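Side-chain contacts in flavin-containing monooxygenase (Allium sativum, PDB 6WPU), which probably oxygenates the sulfur of S-allyl-L-cysteine with the help of a bound flavin-adenine dinucleotide, as a flavin-dependent S-monooxygenase of garlic: residues H205-R208 and P212-D215; A227-R232 and S435-W440; E240-N245 and C283-D288; E250-K255 and F279-S284. One frame throughout, in Å; residues are numbered along the deposited sequence.

Contact 1 (H205-R208 and P212-D215)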
# COMPACT_ATOMS: atom_id res chain seq x y z
N HIS A 205 -11.27 4.28 -5.18
CA HIS A 205 -10.97 2.89 -5.51
C HIS A 205 -11.54 2.52 -6.88
O HIS A 205 -10.98 1.66 -7.57
CB HIS A 205 -11.55 1.96 -4.45
CG HIS A 205 -11.33 0.51 -4.73
ND1 HIS A 205 -10.07 -0.07 -4.75
CD2 HIS A 205 -12.21 -0.50 -4.97
CE1 HIS A 205 -10.19 -1.36 -5.02
NE2 HIS A 205 -11.47 -1.65 -5.14
N ASN A 206 -12.61 3.18 -7.30
CA ASN A 206 -13.23 2.88 -8.58
C ASN A 206 -12.88 3.92 -9.65
O ASN A 206 -13.48 3.90 -10.73
CB ASN A 206 -14.74 2.76 -8.40
CG ASN A 206 -15.11 1.59 -7.50
OD1 ASN A 206 -14.70 0.46 -7.76
ND2 ASN A 206 -15.84 1.86 -6.43
N TYR A 207 -11.90 4.80 -9.40
CA TYR A 207 -11.54 5.79 -10.40
C TYR A 207 -10.57 5.17 -11.39
O TYR A 207 -9.57 4.56 -11.00
CB TYR A 207 -10.93 7.05 -9.78
CG TYR A 207 -10.49 7.98 -10.89
CD1 TYR A 207 -11.44 8.66 -11.67
CD2 TYR A 207 -9.15 8.11 -11.22
CE1 TYR A 207 -11.05 9.47 -12.73
CE2 TYR A 207 -8.74 8.93 -12.29
CZ TYR A 207 -9.71 9.60 -13.03
OH TYR A 207 -9.34 10.40 -14.08
N ARG A 208 -10.85 5.33 -12.69
CA ARG A 208 -9.99 4.76 -13.72
C ARG A 208 -9.54 5.78 -14.75
O ARG A 208 -8.35 5.86 -15.07
CB ARG A 208 -10.69 3.61 -14.44
CG ARG A 208 -10.95 2.39 -13.53
CD ARG A 208 -9.65 1.81 -12.96
NE ARG A 208 -9.96 0.65 -12.15
CZ ARG A 208 -10.10 0.67 -10.83
NH1 ARG A 208 -9.90 1.81 -10.15
NH2 ARG A 208 -10.42 -0.45 -10.20
N PRO A 212 -15.36 10.19 -18.61
CA PRO A 212 -16.76 10.33 -18.17
C PRO A 212 -17.02 11.55 -17.29
O PRO A 212 -18.19 11.83 -17.02
CB PRO A 212 -17.02 9.02 -17.41
CG PRO A 212 -15.71 8.48 -17.07
CD PRO A 212 -14.79 8.91 -18.18
N PHE A 213 -16.00 12.27 -16.85
CA PHE A 213 -16.16 13.50 -16.08
C PHE A 213 -16.18 14.75 -16.97
O PHE A 213 -16.15 15.87 -16.46
CB PHE A 213 -15.05 13.63 -15.03
CG PHE A 213 -15.00 12.48 -14.05
CD1 PHE A 213 -14.32 11.31 -14.35
CD2 PHE A 213 -15.65 12.56 -12.83
CE1 PHE A 213 -14.30 10.25 -13.45
CE2 PHE A 213 -15.62 11.52 -11.93
CZ PHE A 213 -14.95 10.36 -12.23
N HIS A 214 -16.20 14.56 -18.28
CA HIS A 214 -16.23 15.65 -19.23
C HIS A 214 -17.31 16.68 -18.87
O HIS A 214 -18.48 16.34 -18.73
CB HIS A 214 -16.47 15.09 -20.63
CG HIS A 214 -16.53 16.14 -21.69
ND1 HIS A 214 -17.34 16.03 -22.80
CD2 HIS A 214 -15.91 17.34 -21.79
CE1 HIS A 214 -17.20 17.12 -23.54
NE2 HIS A 214 -16.34 17.92 -22.95
N ASP A 215 -16.90 17.93 -18.68
CA ASP A 215 -17.81 19.03 -18.39
C ASP A 215 -18.57 18.86 -17.07
O ASP A 215 -19.60 19.50 -16.84
CB ASP A 215 -18.81 19.24 -19.54
CG ASP A 215 -19.45 20.62 -19.51
OD1 ASP A 215 -18.72 21.59 -19.19
OD2 ASP A 215 -20.66 20.73 -19.79
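Tyr207 and Phe213 touch ring to ring, and they are the one pair that joins these two pieces of the loop. CE1 of Tyr207 lies 3.4 Å from CE1 of Phe213. CD1 of Tyr207 is also near, 3.9 Å from CZ of Phe213. Phe213 CE1 sits at the edge of the tyrosine ring, close to its plane. The ring planes meet at 53° and the centroids are 5.7 Å apart, so the pair is oblique, neither stacked nor T-shaped. The torsions explain the meeting. Tyr207 holds CG trans to its backbone N (chi1 176°), which carries the CD1-CE1 side of the ring to Phe213. Phe213 instead has CG opposite its carbonyl carbon, and its side chain leaves the backbone toward Tyr207. The phenol oxygen is not part of the ring contact: Tyr207 OH is hydrogen-bonded to Asp233.

Arg208 turns back on its own segment. Its NH1 donates to His205 O at 2.8 Å and to Tyr207 O at 2.9 Å, above both carbonyl planes. These bonds tie the backbone on both sides of Asn206 to one guanidinium.

Both rings are buried and touch helix 225-234 and strand 289-292. Tyr207 packs on Ile230 and Val234 of the helix, and Phe213 on Val234. Both rings also reach Met291 of the strand. The pair thus fastens the loop between strands 200-203 and 217-221 to helix 225-234 and strand 289-292.

Contact 2 (A227-R232 and S435-W440). With SO4 (sulfate ion), chain D.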
# COMPACT_ATOMS: atom_id res chain seq x y z
N ALA A 227 -4.55 12.43 -4.06
CA ALA A 227 -5.77 13.15 -4.39
C ALA A 227 -5.48 14.25 -5.41
O ALA A 227 -6.29 14.50 -6.31
CB ALA A 227 -6.41 13.72 -3.13
N VAL A 228 -4.31 14.88 -5.31
CA VAL A 228 -3.96 15.90 -6.29
C VAL A 228 -3.73 15.28 -7.67
O VAL A 228 -4.12 15.86 -8.69
CB VAL A 228 -2.73 16.70 -5.81
CG1 VAL A 228 -2.40 17.80 -6.79
CG2 VAL A 228 -3.00 17.29 -4.44
N ASP A 229 -3.10 14.09 -7.72
CA ASP A 229 -2.91 13.39 -8.99
C ASP A 229 -4.25 13.11 -9.68
O ASP A 229 -4.40 13.32 -10.88
CB ASP A 229 -2.18 12.04 -8.76
CG ASP A 229 -0.68 12.19 -8.62
OD1 ASP A 229 -0.11 13.18 -9.12
OD2 ASP A 229 -0.06 11.30 -8.00
N ILE A 230 -5.21 12.57 -8.93
CA ILE A 230 -6.49 12.26 -9.53
C ILE A 230 -7.19 13.53 -9.98
O ILE A 230 -7.74 13.59 -11.09
CB ILE A 230 -7.34 11.44 -8.54
CG1 ILE A 230 -6.75 10.04 -8.40
CG2 ILE A 230 -8.80 11.41 -9.01
CD1 ILE A 230 -7.59 9.08 -7.59
N SER A 231 -7.16 14.58 -9.14
CA SER A 231 -7.74 15.87 -9.50
C SER A 231 -7.18 16.38 -10.82
O SER A 231 -7.93 16.83 -11.70
CB SER A 231 -7.48 16.89 -8.40
OG SER A 231 -8.04 16.45 -7.18
N ARG A 232 -5.85 16.33 -10.97
CA ARG A 232 -5.25 16.81 -12.22
C ARG A 232 -5.69 15.94 -13.39
O ARG A 232 -5.94 16.45 -14.49
CB ARG A 232 -3.73 16.84 -12.09
CG ARG A 232 -3.24 17.91 -11.13
CD ARG A 232 -1.75 18.18 -11.26
NE ARG A 232 -0.98 16.97 -11.01
CZ ARG A 232 -0.32 16.30 -11.93
NH1 ARG A 232 -0.29 16.73 -13.19
NH2 ARG A 232 0.34 15.19 -11.59
N SER A 435 4.62 19.04 -11.48
CA SER A 435 5.82 18.90 -12.29
C SER A 435 6.92 18.03 -11.70
O SER A 435 7.92 17.81 -12.39
CB SER A 435 6.41 20.28 -12.60
OG SER A 435 6.88 20.89 -11.40
N TYR A 436 6.80 17.53 -10.47
CA TYR A 436 7.93 16.83 -9.84
C TYR A 436 8.32 15.56 -10.59
O TYR A 436 9.48 15.13 -10.53
CB TYR A 436 7.62 16.51 -8.38
CG TYR A 436 6.71 15.32 -8.16
CD1 TYR A 436 7.23 14.08 -7.78
CD2 TYR A 436 5.33 15.44 -8.30
CE1 TYR A 436 6.40 12.98 -7.57
CE2 TYR A 436 4.49 14.34 -8.09
CZ TYR A 436 5.04 13.11 -7.72
OH TYR A 436 4.24 12.03 -7.50
N ARG A 437 7.37 14.94 -11.30
CA ARG A 437 7.70 13.71 -12.02
C ARG A 437 8.58 13.96 -13.25
O ARG A 437 9.27 13.04 -13.69
CB ARG A 437 6.42 12.98 -12.44
CG ARG A 437 5.62 12.38 -11.29
CD ARG A 437 4.45 11.58 -11.83
NE ARG A 437 3.80 10.74 -10.83
CZ ARG A 437 2.77 11.13 -10.08
NH1 ARG A 437 2.23 10.30 -9.20
NH2 ARG A 437 2.28 12.36 -10.22
N ASP A 438 8.59 15.17 -13.79
CA ASP A 438 9.32 15.40 -15.02
C ASP A 438 10.42 16.44 -14.90
O ASP A 438 11.24 16.55 -15.81
CB ASP A 438 8.35 15.79 -16.15
CG ASP A 438 7.41 14.65 -16.52
OD1 ASP A 438 7.89 13.57 -16.92
OD2 ASP A 438 6.18 14.83 -16.37
N GLU A 439 10.46 17.19 -13.80
CA GLU A 439 11.47 18.23 -13.59
C GLU A 439 12.07 18.01 -12.21
O GLU A 439 11.37 18.11 -11.19
CB GLU A 439 10.87 19.63 -13.71
N TRP A 440 13.36 17.69 -12.16
CA TRP A 440 14.03 17.40 -10.91
C TRP A 440 15.45 17.92 -11.00
O TRP A 440 15.96 18.21 -12.08
CB TRP A 440 14.02 15.90 -10.59
CG TRP A 440 14.68 15.05 -11.64
CD1 TRP A 440 16.03 14.87 -11.84
CD2 TRP A 440 14.02 14.26 -12.64
NE1 TRP A 440 16.25 14.02 -12.90
CE2 TRP A 440 15.03 13.63 -13.41
CE3 TRP A 440 12.68 14.03 -12.96
CZ2 TRP A 440 14.73 12.80 -14.48
CZ3 TRP A 440 12.39 13.20 -14.03
CH2 TRP A 440 13.41 12.59 -14.77
S SO4 D . 2.07 14.05 -14.52
O1 SO4 D . 1.13 14.99 -15.15
O2 SO4 D . 3.32 14.75 -14.25
O3 SO4 D . 1.53 13.57 -13.25
O4 SO4 D . 2.28 12.89 -15.40
O HOH W 1 1.81 12.31 -6.75
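Asp229 and Arg437 form a two-pronged salt bridge between a helix and a distant loop. Arg437 meets the carboxylate end-on. Its NH2 donates to Asp229 OD1 at 2.8 Å, and its NH1 donates to Asp229 OD2 at 2.8 Å. Both bonds are nearly straight. The oxygens lie close to the guanidinium plane, but the nitrogens come from above the carboxylate plane, and the two groups are turned 47° apart. Arg437 spans the gap with its chain extended from CG to NE. On the helix, Arg232 NH2 adds a second salt bridge to Asp229 OD1, at 3.2 Å. That oxygen therefore accepts from two arginines, both on the same face of its plane.

The sulfate, probably from the crystallisation liquor, is the second anion here. Arg232 bends at chi3 (-60°) and grips it with two nitrogens. NH1 bonds to O1, and Arg232 NH2 bonds to sulfate O3 at 2.6 Å. Arg90 also donates to the sulfate. Arg232 NH2 and Arg437 NH2 lie 3.7 Å apart; the carboxylate and the sulfate beside them probably offset the two charges.

Water 1 makes a further bridge. It donates to Asp229 OD2 and is hydrogen-bonded to Tyr436 OH at 2.6 Å. Tyr436 OH also sits over the centre of one face of the Arg437 guanidinium.

Asp229, Arg232 and Arg437 form a salt-bridge network that joins helix 225-234 to the loop between helices 416-431 and 443-453. The Arg437 side chain lies about 6 Å from the bound FAD. Tyr436 packs on helix 416-431, while Ile230 and Ser231 rest on strand 217-221.

Contact 3 (E240-N245 and C283-D288)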
# COMPACT_ATOMS: atom_id res chain seq x y z
N GLU A 240 -15.01 21.77 -13.79
CA GLU A 240 -14.34 22.26 -12.59
C GLU A 240 -13.97 21.11 -11.67
O GLU A 240 -14.75 20.17 -11.50
CB GLU A 240 -15.21 23.24 -11.82
CG GLU A 240 -15.43 24.57 -12.52
CD GLU A 240 -16.36 25.47 -11.73
OE1 GLU A 240 -17.04 26.32 -12.35
OE2 GLU A 240 -16.42 25.31 -10.48
N VAL A 241 -12.79 21.20 -11.07
CA VAL A 241 -12.35 20.26 -10.04
C VAL A 241 -12.07 21.06 -8.77
O VAL A 241 -11.36 22.07 -8.81
CB VAL A 241 -11.10 19.47 -10.49
CG1 VAL A 241 -10.71 18.43 -9.43
CG2 VAL A 241 -11.37 18.78 -11.83
N HIS A 242 -12.66 20.63 -7.66
CA HIS A 242 -12.48 21.27 -6.36
C HIS A 242 -11.95 20.22 -5.39
O HIS A 242 -12.59 19.18 -5.19
CB HIS A 242 -13.80 21.85 -5.85
CG HIS A 242 -14.35 22.96 -6.71
ND1 HIS A 242 -14.13 24.29 -6.42
CD2 HIS A 242 -15.09 22.93 -7.84
CE1 HIS A 242 -14.73 25.03 -7.34
NE2 HIS A 242 -15.31 24.23 -8.21
N ILE A 243 -10.77 20.48 -4.82
CA ILE A 243 -10.17 19.58 -3.83
C ILE A 243 -10.54 20.08 -2.45
O ILE A 243 -10.34 21.26 -2.14
CB ILE A 243 -8.65 19.48 -4.00
CG1 ILE A 243 -8.27 19.22 -5.46
CG2 ILE A 243 -8.09 18.37 -3.11
CD1 ILE A 243 -6.78 19.07 -5.68
N ALA A 244 -11.10 19.20 -1.62
CA ALA A 244 -11.33 19.49 -0.21
C ALA A 244 -10.21 18.80 0.55
O ALA A 244 -10.23 17.58 0.70
CB ALA A 244 -12.70 18.98 0.26
N ASN A 245 -9.23 19.57 1.00
CA ASN A 245 -7.98 19.03 1.55
C ASN A 245 -7.89 19.57 2.98
O ASN A 245 -7.51 20.72 3.20
CB ASN A 245 -6.77 19.44 0.70
CG ASN A 245 -5.43 19.05 1.32
OD1 ASN A 245 -5.35 18.58 2.46
ND2 ASN A 245 -4.36 19.25 0.57
N CYS A 283 -16.90 29.26 -0.62
CA CYS A 283 -17.19 28.91 -2.00
C CYS A 283 -18.35 27.92 -2.07
O CYS A 283 -18.36 26.89 -1.38
CB CYS A 283 -15.94 28.33 -2.67
SG CYS A 283 -16.21 27.67 -4.35
N SER A 284 -19.34 28.24 -2.90
CA SER A 284 -20.51 27.40 -3.12
C SER A 284 -20.59 27.06 -4.60
O SER A 284 -20.46 27.95 -5.45
CB SER A 284 -21.79 28.12 -2.67
OG SER A 284 -22.93 27.30 -2.83
N VAL A 285 -20.82 25.79 -4.91
CA VAL A 285 -20.86 25.38 -6.30
C VAL A 285 -21.80 24.19 -6.46
O VAL A 285 -21.94 23.36 -5.55
CB VAL A 285 -19.43 25.09 -6.82
CG1 VAL A 285 -18.86 23.82 -6.16
CG2 VAL A 285 -19.40 25.01 -8.35
N HIS A 286 -22.49 24.12 -7.60
CA HIS A 286 -23.30 22.95 -7.90
C HIS A 286 -22.40 21.82 -8.39
O HIS A 286 -21.60 22.01 -9.31
CB HIS A 286 -24.38 23.24 -8.95
CG HIS A 286 -25.18 22.02 -9.31
ND1 HIS A 286 -24.81 21.16 -10.33
CD2 HIS A 286 -26.28 21.47 -8.73
CE1 HIS A 286 -25.67 20.16 -10.39
NE2 HIS A 286 -26.56 20.32 -9.43
N VAL A 287 -22.55 20.65 -7.78
CA VAL A 287 -21.60 19.55 -7.96
C VAL A 287 -22.35 18.35 -8.52
O VAL A 287 -23.43 18.00 -8.03
CB VAL A 287 -20.90 19.21 -6.64
CG1 VAL A 287 -19.97 17.99 -6.82
CG2 VAL A 287 -20.15 20.42 -6.13
N ASP A 288 -21.76 17.73 -9.54
CA ASP A 288 -22.25 16.49 -10.14
C ASP A 288 -21.70 15.25 -9.44
O ASP A 288 -22.43 14.26 -9.27
CB ASP A 288 -21.88 16.45 -11.63
CG ASP A 288 -22.35 17.71 -12.37
OD1 ASP A 288 -23.59 17.89 -12.48
OD2 ASP A 288 -21.50 18.52 -12.81
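His242 and Val285 face each other within one mixed beta-sheet. Strand 240-244 carries the histidine and strand 284-286 the valine, and these two strands are not paired. Between the segments there is no hydrogen bond, and their nearest CA atoms, those of Glu240 and Val287, are 9.0 Å apart.

The His242 side chain can be followed outward. CB rests on the ring of Phe279. CG lies opposite the carbonyl carbon (chi1 -64°), and the ring extends toward Val285. ND1 is hydrogen-bonded to His265, whose ring meets that of His242, as does the ring of Trp263. CE1 is the atom nearest Cys283, 4.3 Å from its SG; the sulfur approaches the ring obliquely. NE2 is the tip. It donates to Glu240 OE2 at 2.7 Å in a nearly straight bond (167°). The acceptor lies in the ring plane, and OE2 uses its anti lone pair. With both nitrogens bonded, the ring is fixed in its rotation.

Val285 covers one face. Its CG1 is 4.3 Å from the His242 ring centroid and 18° off the ring normal, a CH-pi contact. A leucine in place of His242 would probably leave the Glu240 carboxylate without its N-H donor beside an apolar valine and deprive His265 of a partner. The other methyl of Val285 reaches past the ring: CG2 lies 3.7 Å from Glu240 OE2.

Contact 4 (E250-K255 and F279-S284)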
# COMPACT_ATOMS: atom_id res chain seq x y z
N GLU A 250 -4.97 27.94 5.15
CA GLU A 250 -4.80 29.32 4.74
C GLU A 250 -4.99 29.47 3.24
O GLU A 250 -4.73 28.54 2.46
CB GLU A 250 -3.40 29.84 5.13
N GLY A 251 -5.48 30.64 2.84
CA GLY A 251 -5.51 31.06 1.45
C GLY A 251 -6.41 30.29 0.50
O GLY A 251 -5.99 30.00 -0.63
N THR A 252 -7.64 29.98 0.90
CA THR A 252 -8.53 29.35 -0.06
C THR A 252 -9.78 30.21 -0.24
O THR A 252 -10.16 30.93 0.68
CB THR A 252 -8.94 27.93 0.36
OG1 THR A 252 -9.63 27.98 1.61
CG2 THR A 252 -7.72 27.00 0.46
N PRO A 253 -10.45 30.13 -1.40
CA PRO A 253 -10.19 29.24 -2.55
C PRO A 253 -8.90 29.58 -3.30
O PRO A 253 -8.69 30.73 -3.65
CB PRO A 253 -11.42 29.44 -3.45
CG PRO A 253 -12.44 30.19 -2.60
CD PRO A 253 -11.61 31.00 -1.64
N ALA A 254 -8.05 28.59 -3.53
CA ALA A 254 -6.79 28.78 -4.23
C ALA A 254 -6.84 28.03 -5.55
O ALA A 254 -7.22 26.86 -5.59
CB ALA A 254 -5.61 28.30 -3.38
N LYS A 255 -6.46 28.71 -6.63
CA LYS A 255 -6.28 28.02 -7.90
C LYS A 255 -5.03 27.15 -7.86
O LYS A 255 -4.02 27.51 -7.25
CB LYS A 255 -6.18 29.04 -9.04
CG LYS A 255 -7.16 28.81 -10.19
CD LYS A 255 -7.16 29.99 -11.16
CE LYS A 255 -7.86 29.64 -12.47
NZ LYS A 255 -9.15 30.37 -12.68
N PHE A 279 -18.08 25.15 0.74
CA PHE A 279 -16.83 24.89 1.42
C PHE A 279 -16.67 25.85 2.59
O PHE A 279 -17.37 26.87 2.68
CB PHE A 279 -15.65 25.00 0.44
CG PHE A 279 -15.66 23.95 -0.63
CD1 PHE A 279 -16.26 24.20 -1.86
CD2 PHE A 279 -15.09 22.70 -0.41
CE1 PHE A 279 -16.29 23.23 -2.85
CE2 PHE A 279 -15.11 21.74 -1.39
CZ PHE A 279 -15.71 22.00 -2.62
N HIS A 280 -15.77 25.51 3.51
CA HIS A 280 -15.55 26.38 4.67
C HIS A 280 -15.11 27.77 4.25
O HIS A 280 -15.46 28.75 4.92
CB HIS A 280 -14.53 25.76 5.61
CG HIS A 280 -14.02 26.73 6.63
ND1 HIS A 280 -14.70 27.01 7.80
CD2 HIS A 280 -12.90 27.50 6.65
CE1 HIS A 280 -14.02 27.91 8.50
NE2 HIS A 280 -12.93 28.22 7.82
N ASP A 281 -14.35 27.89 3.16
CA ASP A 281 -13.95 29.23 2.70
C ASP A 281 -15.10 30.01 2.08
O ASP A 281 -14.88 31.10 1.55
CB ASP A 281 -12.79 29.13 1.71
CG ASP A 281 -13.04 28.11 0.61
OD1 ASP A 281 -14.15 28.11 0.01
OD2 ASP A 281 -12.12 27.31 0.32
N GLY A 282 -16.34 29.54 2.10
CA GLY A 282 -17.44 30.29 1.53
C GLY A 282 -17.78 29.94 0.10
O GLY A 282 -18.86 30.32 -0.37
N CYS A 283 -16.90 29.26 -0.62
CA CYS A 283 -17.19 28.91 -2.00
C CYS A 283 -18.35 27.92 -2.07
O CYS A 283 -18.36 26.89 -1.38
CB CYS A 283 -15.94 28.33 -2.67
SG CYS A 283 -16.21 27.67 -4.35
N SER A 284 -19.34 28.24 -2.90
CA SER A 284 -20.51 27.40 -3.12
C SER A 284 -20.59 27.06 -4.60
O SER A 284 -20.46 27.95 -5.45
CB SER A 284 -21.79 28.12 -2.67
OG SER A 284 -22.93 27.30 -2.83
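Thr252 and Asp281 bring their CA atoms to 6.1 Å where a cis peptide bond before Pro253 faces a type I beta turn from Phe279 to Gly282. The turn links strands 276-279 and 284-286 as a beta hairpin. The bond from Gly282 N to Phe279 O closes the turn. The bond from Phe279 N to Cys283 O follows, and Gly282 takes the G1 beta-bulge position of the hairpin. At its phi of 94°, a CB would strike the preceding carbonyl oxygen.

Asp281 carries the contact. Its CG stands between the backbone N and the carbonyl carbon (chi1 49°), which lets one carboxylate oxygen face back into the turn. OD1 accepts from Cys283 N at 3.0 Å, nearly along its C-O axis, and so makes an Asx turn. OD2 serves the other segment. Thr252 OG1 donates to Asp281 OD2 at 2.9 Å, and OD2 receives the bond on its anti lone pair. The two side chains cross at about a right angle. OD2 is also hydrogen-bonded to His265 ND1 on strand 262-271. Three hydrogen bonds thus hold the carboxylate, two of them on OD2. An alanine at Asp281 would probably leave Thr252 OG1, His265 ND1 and Cys283 N without this acceptor, and the turn freer to move.

Pro253 supplies the apolar part. Its ring runs obliquely beside the carboxylate, with Pro253 CG 3.8 Å from Asp281 OD1. The same proline rests on His265. Its CG is also 4.0 Å from CB of Cys283.

Overall arrangement
From the N terminus, contact 1 comes first and closes a short loop between strands 200-203 and 217-221. Contact 2 opens next, on helix 225-234, and closes only near the C terminus, in the loop before helix 443-453. Contacts 3 and 4 both fall within that long span. Contact 4 starts after contact 3, and they end on overlapping residues, sharing Cys283 and Ser284. Their centres are about 10 Å apart on the mixed sheet. Helix 225-234 connects contacts 1, 2 and 3: contact 1 touches contact 2 through it, and its Ser231 packs on Val241 and Ile243 of contact 3. Phe279 of contact 4 packs on Ala244 and Val285.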